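Local coordinates for iron binding protein FbpA (Mannheimia haemolytica, PDB 1Q35) that binds ferric iron and probably carries it through the periplasm for uptake by the bacterium, at residues E23-I28 and I250-G255; K257-Y262 and Y269-G274. One frame throughout, in Å; residues are numbered along the deposited sequence.

Contact 1 (E23-I28 and I250-G255); sequences EKDTGI and IEYLSG
Tyr-252 reaches from the last turn of helix 243-254 to the end of helix 16-26, where its hydroxyl donates a hydrogen bond to the carboxylate of Asp-25. The evidence is the OH to OD2 separation between Tyr-252 and Asp-25, 2.7 Å. The acceptor lies at the edge of the phenol ring, in its plane, whereas the hydroxyl meets OD2 from above the carboxylate, 48° out of that plane. Ring and carboxylate are turned 61° against each other, and the two side chains cross at about a right angle. With CG anti to the backbone N (chi1 -175°), the tyrosine spans the gap between segments 23-28 and 250-255, whose nearest CA atoms, those of Thr-26 and Tyr-252, are 9.0 Å apart. The bond thus joins two peripheral helices of one lobe of the periplasmic-binding-protein fold, at the surface and away from the iron ligands. Asp-25 OD2 also forms a salt bridge with Lys-257, so one oxygen serves two donors. Carbon contacts accompany the polar one: CB of Asp-25 lies 3.8 Å from CE2 of Tyr-252, and the methyl CG2 of Thr-26 approaches CD2 of Tyr-252 obliquely at 4.3 Å. Thr-26 OG1 bonds to Phe-22 O and, in an ST turn, accepts from the backbone N of Ile-28 at 3.2 Å, with Gly-27 between them at positive phi as the chain leaves the helix.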
ATOM      1  N   GLU A  23      -8.918  11.442 -18.699  1.00 18.12           N
ATOM      2  CA  GLU A  23     -10.129  11.788 -19.448  1.00 19.00           C
ATOM      3  C   GLU A  23      -9.903  12.990 -20.362  1.00 19.64           C
ATOM      4  O   GLU A  23     -10.351  12.999 -21.508  1.00 20.06           O
ATOM      5  CB  GLU A  23     -11.285  12.096 -18.495  1.00 19.15           C
ATOM      6  CG  GLU A  23     -11.888  10.883 -17.820  1.00 19.75           C
ATOM      7  CD  GLU A  23     -13.068  11.244 -16.946  1.00 20.92           C
ATOM      8  OE1 GLU A  23     -12.905  12.092 -16.044  1.00 22.34           O
ATOM      9  OE2 GLU A  23     -14.161  10.693 -17.160  1.00 21.01           O
ATOM     10  N   LYS A  24      -9.203  13.997 -19.850  1.00 20.11           N
ATOM     11  CA  LYS A  24      -8.947  15.225 -20.598  1.00 20.54           C
ATOM     12  C   LYS A  24      -7.987  14.986 -21.763  1.00 20.64           C
ATOM     13  O   LYS A  24      -8.192  15.510 -22.859  1.00 20.94           O
ATOM     14  CB  LYS A  24      -8.374  16.300 -19.667  1.00 20.84           C
ATOM     15  CG  LYS A  24      -8.174  17.666 -20.320  1.00 21.33           C
ATOM     16  CD  LYS A  24      -7.734  18.718 -19.311  1.00 22.11           C
ATOM     17  N   ASP A  25      -6.954  14.184 -21.527  1.00 20.59           N
ATOM     18  CA  ASP A  25      -5.869  13.998 -22.490  1.00 20.80           C
ATOM     19  C   ASP A  25      -6.205  12.998 -23.600  1.00 20.92           C
ATOM     20  O   ASP A  25      -5.636  13.077 -24.690  1.00 21.43           O
ATOM     21  CB  ASP A  25      -4.593  13.535 -21.774  1.00 20.81           C
ATOM     22  CG  ASP A  25      -3.989  14.608 -20.874  1.00 21.24           C
ATOM     23  OD1 ASP A  25      -4.499  15.752 -20.847  1.00 21.97           O
ATOM     24  OD2 ASP A  25      -2.993  14.383 -20.154  1.00 21.07           O
ATOM     25  N   THR A  26      -7.105  12.056 -23.322  1.00 20.77           N
ATOM     26  CA  THR A  26      -7.438  10.986 -24.275  1.00 20.69           C
ATOM     27  C   THR A  26      -8.857  11.072 -24.837  1.00 20.79           C
ATOM     28  O   THR A  26      -9.129  10.511 -25.899  1.00 21.15           O
ATOM     29  CB  THR A  26      -7.256   9.584 -23.634  1.00 20.61           C
ATOM     30  OG1 THR A  26      -8.262   9.363 -22.638  1.00 19.43           O
ATOM     31  CG2 THR A  26      -5.920   9.462 -22.891  1.00 20.91           C
ATOM     32  N   GLY A  27      -9.759  11.741 -24.124  1.00 20.70           N
ATOM     33  CA  GLY A  27     -11.163  11.809 -24.506  1.00 20.66           C
ATOM     34  C   GLY A  27     -12.001  10.617 -24.069  1.00 20.48           C
ATOM     35  O   GLY A  27     -13.204  10.574 -24.334  1.00 21.23           O
ATOM     36  N   ILE A  28     -11.377   9.650 -23.396  1.00 19.77           N
ATOM     37  CA  ILE A  28     -12.066   8.439 -22.959  1.00 19.19           C
ATOM     38  C   ILE A  28     -12.749   8.699 -21.621  1.00 18.88           C
ATOM     39  O   ILE A  28     -12.115   9.168 -20.680  1.00 19.09           O
ATOM     40  CB  ILE A  28     -11.078   7.252 -22.842  1.00 18.96           C
ATOM     41  CG1 ILE A  28     -10.445   6.944 -24.205  1.00 19.12           C
ATOM     42  CG2 ILE A  28     -11.789   6.011 -22.300  1.00 18.65           C
ATOM     43  CD1 ILE A  28      -9.197   6.092 -24.132  1.00 18.75           C
ATOM     44  N   ILE A 250      -4.059   2.131 -18.493  1.00 12.36           N
ATOM     45  CA  ILE A 250      -2.919   1.684 -17.700  1.00 12.56           C
ATOM     46  C   ILE A 250      -1.601   2.173 -18.305  1.00 12.41           C
ATOM     47  O   ILE A 250      -0.673   2.500 -17.573  1.00 12.45           O
ATOM     48  CB  ILE A 250      -2.955   0.156 -17.401  1.00 12.76           C
ATOM     49  CG1 ILE A 250      -2.704  -0.707 -18.635  1.00 13.31           C
ATOM     50  CG2 ILE A 250      -4.284  -0.223 -16.776  1.00 13.22           C
ATOM     51  CD1 ILE A 250      -2.496  -2.161 -18.282  1.00 13.85           C
ATOM     52  N   GLU A 251      -1.539   2.288 -19.631  1.00 12.56           N
ATOM     53  CA  GLU A 251      -0.401   2.918 -20.291  1.00 12.52           C
ATOM     54  C   GLU A 251      -0.264   4.380 -19.862  1.00 12.53           C
ATOM     55  O   GLU A 251       0.838   4.848 -19.593  1.00 12.77           O
ATOM     56  CB  GLU A 251      -0.535   2.814 -21.817  1.00 12.79           C
ATOM     57  CG  GLU A 251      -0.290   1.403 -22.339  1.00 13.60           C
ATOM     58  CD  GLU A 251      -0.528   1.238 -23.833  1.00 15.02           C
ATOM     59  OE1 GLU A 251       0.024   0.277 -24.405  1.00 16.02           O
ATOM     60  OE2 GLU A 251      -1.267   2.047 -24.430  1.00 15.85           O
ATOM     61  N   TYR A 252      -1.386   5.084 -19.783  1.00 12.46           N
ATOM     62  CA  TYR A 252      -1.391   6.476 -19.333  1.00 12.57           C
ATOM     63  C   TYR A 252      -0.883   6.595 -17.895  1.00 12.32           C
ATOM     64  O   TYR A 252      -0.064   7.463 -17.592  1.00 12.56           O
ATOM     65  CB  TYR A 252      -2.797   7.075 -19.417  1.00 12.83           C
ATOM     66  CG  TYR A 252      -2.849   8.550 -19.080  1.00 13.79           C
ATOM     67  CD1 TYR A 252      -3.033   8.980 -17.768  1.00 14.88           C
ATOM     68  CD2 TYR A 252      -2.702   9.515 -20.070  1.00 14.84           C
ATOM     69  CE1 TYR A 252      -3.070  10.331 -17.452  1.00 15.22           C
ATOM     70  CE2 TYR A 252      -2.740  10.868 -19.768  1.00 14.93           C
ATOM     71  CZ  TYR A 252      -2.928  11.269 -18.456  1.00 15.45           C
ATOM     72  OH  TYR A 252      -2.963  12.610 -18.152  1.00 16.30           O
ATOM     73  N   LEU A 253      -1.366   5.723 -17.018  1.00 12.02           N
ATOM     74  CA  LEU A 253      -0.980   5.774 -15.607  1.00 11.85           C
ATOM     75  C   LEU A 253       0.504   5.456 -15.414  1.00 11.81           C
ATOM     76  O   LEU A 253       1.100   5.891 -14.423  1.00 11.81           O
ATOM     77  CB  LEU A 253      -1.856   4.842 -14.761  1.00 11.94           C
ATOM     78  CG  LEU A 253      -3.326   5.261 -14.658  1.00 11.94           C
ATOM     79  CD1 LEU A 253      -4.150   4.193 -13.959  1.00 12.05           C
ATOM     80  CD2 LEU A 253      -3.489   6.608 -13.957  1.00 12.15           C
ATOM     81  N   SER A 254       1.101   4.732 -16.361  1.00 12.13           N
ATOM     82  CA  SER A 254       2.526   4.401 -16.326  1.00 12.55           C
ATOM     83  C   SER A 254       3.443   5.496 -16.888  1.00 12.68           C
ATOM     84  O   SER A 254       4.656   5.423 -16.716  1.00 13.06           O
ATOM     85  CB  SER A 254       2.783   3.096 -17.095  1.00 12.41           C
ATOM     86  OG  SER A 254       2.876   3.309 -18.501  1.00 13.16           O
ATOM     87  N   GLY A 255       2.865   6.483 -17.569  1.00 13.33           N
ATOM     88  CA  GLY A 255       3.638   7.482 -18.291  1.00 13.82           C
ATOM     89  C   GLY A 255       4.148   8.637 -17.450  1.00 14.23           C
ATOM     90  O   GLY A 255       3.823   8.773 -16.271  1.00 13.85           O
TER

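Contact 2 (K257-Y262 and Y269-G274); sequences KAQGLY and YPVKEG
Gln-259 extends its amide from helix 256-266 into the bend that follows strand 269-270, where OE1 accepts a hydrogen bond from the backbone N of Lys-272. This bond is 3.0 Å long from Lys-272 N to Gln-259 OE1 and nearly straight at hydrogen (166°), although the donor stands above the carbonyl plane, 41° out of it. The backbone N of Val-271 is also close to OE1 of Gln-259, at 2.9 Å. Carbon atoms crowd round the same oxygen: CB of Pro-270 lies 3.3 Å from Gln-259 OE1, and CG2 of Val-271 is 3.6 Å from it. Crossing the glutamine at a slant, Lys-272 sets its CB 3.7 Å from CG of Gln-259. A kink in the glutamine chain (chi2 -76°) turns the amide toward the loop instead of letting it extend straight from the helix. In the next shell, Gln-259 NE2 bonds to the carbonyl of Leu-98, on strand 96-108, and probably to that of Leu-253, on helix 243-254; with OE1 engaged as well, the rotation of the amide is fixed from both ends. Lys-272 leads its amine away to Asn-83. Just before the loop, Tyr-269 pairs through its backbone with Thr-100, placing the short strand antiparallel to 96-108. The arrangement is a helix followed by a short strand, with a buried glutamine side chain capturing the backbone where that strand ends, at the margin of the mixed sheet of a periplasmic solute-binding protein.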
ATOM      1  N   LYS A 257       3.579  11.908 -17.259  1.00 15.13           N
ATOM      2  CA  LYS A 257       2.675  12.872 -16.645  1.00 14.82           C
ATOM      3  C   LYS A 257       1.997  12.283 -15.415  1.00 13.98           C
ATOM      4  O   LYS A 257       2.036  12.873 -14.341  1.00 14.01           O
ATOM      5  CB  LYS A 257       1.620  13.362 -17.642  1.00 15.24           C
ATOM      6  CG  LYS A 257       0.688  14.416 -17.071  1.00 16.41           C
ATOM      7  CD  LYS A 257      -0.212  15.021 -18.134  1.00 18.06           C
ATOM      8  CE  LYS A 257      -1.377  15.757 -17.495  1.00 19.40           C
ATOM      9  NZ  LYS A 257      -2.246  16.444 -18.493  1.00 21.08           N
ATOM     10  N   ALA A 258       1.375  11.122 -15.570  1.00 13.24           N
ATOM     11  CA  ALA A 258       0.665  10.481 -14.464  1.00 12.42           C
ATOM     12  C   ALA A 258       1.614  10.090 -13.329  1.00 11.91           C
ATOM     13  O   ALA A 258       1.274  10.223 -12.154  1.00 12.07           O
ATOM     14  CB  ALA A 258      -0.094   9.263 -14.948  1.00 12.38           C
ATOM     15  N   GLN A 259       2.803   9.614 -13.679  1.00 11.75           N
ATOM     16  CA  GLN A 259       3.796   9.247 -12.674  1.00 11.61           C
ATOM     17  C   GLN A 259       4.242  10.475 -11.868  1.00 11.78           C
ATOM     18  O   GLN A 259       4.462  10.390 -10.652  1.00 11.69           O
ATOM     19  CB  GLN A 259       4.986   8.543 -13.325  1.00 11.81           C
ATOM     20  CG  GLN A 259       4.653   7.140 -13.831  1.00 11.34           C
ATOM     21  CD  GLN A 259       4.569   6.117 -12.713  1.00 10.86           C
ATOM     22  OE1 GLN A 259       5.557   5.869 -12.027  1.00 10.51           O
ATOM     23  NE2 GLN A 259       3.395   5.520 -12.528  1.00 10.87           N
ATOM     24  N   GLY A 260       4.344  11.620 -12.539  1.00 12.00           N
ATOM     25  CA  GLY A 260       4.601  12.884 -11.876  1.00 12.02           C
ATOM     26  C   GLY A 260       3.492  13.277 -10.920  1.00 12.05           C
ATOM     27  O   GLY A 260       3.766  13.804  -9.847  1.00 12.37           O
ATOM     28  N   LEU A 261       2.243  13.032 -11.300  1.00 12.11           N
ATOM     29  CA  LEU A 261       1.110  13.280 -10.414  1.00 12.18           C
ATOM     30  C   LEU A 261       1.149  12.369  -9.181  1.00 11.46           C
ATOM     31  O   LEU A 261       0.890  12.811  -8.070  1.00 11.45           O
ATOM     32  CB  LEU A 261      -0.221  13.094 -11.153  1.00 12.85           C
ATOM     33  CG  LEU A 261      -0.526  14.054 -12.304  1.00 14.60           C
ATOM     34  CD1 LEU A 261      -1.836  13.657 -12.973  1.00 15.90           C
ATOM     35  CD2 LEU A 261      -0.579  15.500 -11.833  1.00 15.47           C
ATOM     36  N   TYR A 262       1.458  11.093  -9.374  1.00 10.73           N
ATOM     37  CA  TYR A 262       1.610  10.185  -8.246  1.00 10.46           C
ATOM     38  C   TYR A 262       2.692  10.707  -7.285  1.00 10.31           C
ATOM     39  O   TYR A 262       2.535  10.635  -6.065  1.00 10.27           O
ATOM     40  CB  TYR A 262       1.975   8.790  -8.737  1.00 10.29           C
ATOM     41  CG  TYR A 262       0.832   7.926  -9.232  1.00 10.04           C
ATOM     42  CD1 TYR A 262       0.869   7.356 -10.501  1.00 10.16           C
ATOM     43  CD2 TYR A 262      -0.249   7.627  -8.415  1.00 10.01           C
ATOM     44  CE1 TYR A 262      -0.145   6.524 -10.941  1.00 10.44           C
ATOM     45  CE2 TYR A 262      -1.276   6.796  -8.848  1.00  9.88           C
ATOM     46  CZ  TYR A 262      -1.215   6.248 -10.119  1.00  9.92           C
ATOM     47  OH  TYR A 262      -2.203   5.402 -10.568  1.00 10.69           O
ATOM     48  N   TYR A 269       6.182   6.843  -4.370  1.00  8.77           N
ATOM     49  CA  TYR A 269       7.362   6.645  -5.199  1.00  9.16           C
ATOM     50  C   TYR A 269       6.923   6.166  -6.583  1.00  9.81           C
ATOM     51  O   TYR A 269       6.327   5.104  -6.696  1.00  9.79           O
ATOM     52  CB  TYR A 269       8.305   5.620  -4.562  1.00  9.22           C
ATOM     53  CG  TYR A 269       8.821   6.067  -3.210  1.00  9.29           C
ATOM     54  CD1 TYR A 269       8.340   5.511  -2.030  1.00  9.86           C
ATOM     55  CD2 TYR A 269       9.791   7.069  -3.114  1.00  9.66           C
ATOM     56  CE1 TYR A 269       8.809   5.940  -0.784  1.00  9.72           C
ATOM     57  CE2 TYR A 269      10.266   7.501  -1.876  1.00 10.49           C
ATOM     58  CZ  TYR A 269       9.769   6.936  -0.720  1.00 10.20           C
ATOM     59  OH  TYR A 269      10.224   7.359   0.512  1.00 11.28           O
ATOM     60  N   PRO A 270       7.187   6.929  -7.645  1.00 10.37           N
ATOM     61  CA  PRO A 270       6.872   6.437  -8.992  1.00 10.98           C
ATOM     62  C   PRO A 270       7.620   5.148  -9.291  1.00 11.38           C
ATOM     63  O   PRO A 270       8.725   4.954  -8.792  1.00 11.47           O
ATOM     64  CB  PRO A 270       7.373   7.554  -9.916  1.00 11.35           C
ATOM     65  CG  PRO A 270       7.497   8.741  -9.071  1.00 11.60           C
ATOM     66  CD  PRO A 270       7.777   8.278  -7.675  1.00 10.63           C
ATOM     67  N   VAL A 271       7.023   4.265 -10.087  1.00 11.69           N
ATOM     68  CA  VAL A 271       7.779   3.133 -10.634  1.00 12.28           C
ATOM     69  C   VAL A 271       8.644   3.553 -11.829  1.00 13.06           C
ATOM     70  O   VAL A 271       9.681   2.945 -12.087  1.00 13.54           O
ATOM     71  CB  VAL A 271       6.882   1.932 -11.037  1.00 12.37           C
ATOM     72  CG1 VAL A 271       6.168   1.364  -9.815  1.00 12.36           C
ATOM     73  CG2 VAL A 271       5.890   2.297 -12.140  1.00 12.03           C
ATOM     74  N   LYS A 272       8.226   4.589 -12.549  1.00 13.84           N
ATOM     75  CA  LYS A 272       8.928   4.998 -13.767  1.00 14.84           C
ATOM     76  C   LYS A 272      10.233   5.704 -13.418  1.00 15.78           C
ATOM     77  O   LYS A 272      10.244   6.658 -12.641  1.00 15.84           O
ATOM     78  CB  LYS A 272       8.046   5.907 -14.622  1.00 14.84           C
ATOM     79  CG  LYS A 272       8.665   6.287 -15.968  1.00 15.85           C
ATOM     80  CD  LYS A 272       7.663   7.005 -16.852  1.00 17.08           C
ATOM     81  CE  LYS A 272       8.330   7.704 -18.032  1.00 18.36           C
ATOM     82  NZ  LYS A 272       9.225   6.805 -18.802  1.00 19.66           N
ATOM     83  N   GLU A 273      11.332   5.222 -13.990  1.00 16.91           N
ATOM     84  CA  GLU A 273      12.648   5.810 -13.764  1.00 18.17           C
ATOM     85  C   GLU A 273      12.726   7.212 -14.359  1.00 18.35           C
ATOM     86  O   GLU A 273      12.135   7.492 -15.401  1.00 18.69           O
ATOM     87  CB  GLU A 273      13.741   4.923 -14.366  1.00 19.01           C
ATOM     88  CG  GLU A 273      13.895   3.588 -13.662  1.00 21.15           C
ATOM     89  CD  GLU A 273      15.051   2.775 -14.208  1.00 24.12           C
ATOM     90  OE1 GLU A 273      16.189   2.953 -13.719  1.00 25.85           O
ATOM     91  OE2 GLU A 273      14.819   1.962 -15.128  1.00 26.02           O
ATOM     92  N   GLY A 274      13.443   8.094 -13.669  1.00 18.64           N
ATOM     93  CA  GLY A 274      13.619   9.464 -14.119  1.00 18.71           C
ATOM     94  C   GLY A 274      12.549  10.425 -13.637  1.00 18.71           C
ATOM     95  O   GLY A 274      12.639  11.622 -13.899  1.00 19.38           O
TER

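Contact 1 closes before contact 2 opens along the chain, and their centres lie 14 Å apart on the same side of the chain's centre. Helices 243-254 and 256-266, which follow each other directly, carry one segment of each, so the two contacts share a corner between consecutive helices. Two polar links tie them together, the salt bridge of Lys-257 (NZ to Asp-25 OD2, 2.7 Å) and the probable bond from the Gln-259 amide (NE2 to Leu-253 O, 3.0 Å). Packing of Ala-258 CB on Tyr-252 O, 3.2 Å, adds to this. The helix pair thereby connects helix 16-26 at the surface with strand 269-270 of the mixed sheet.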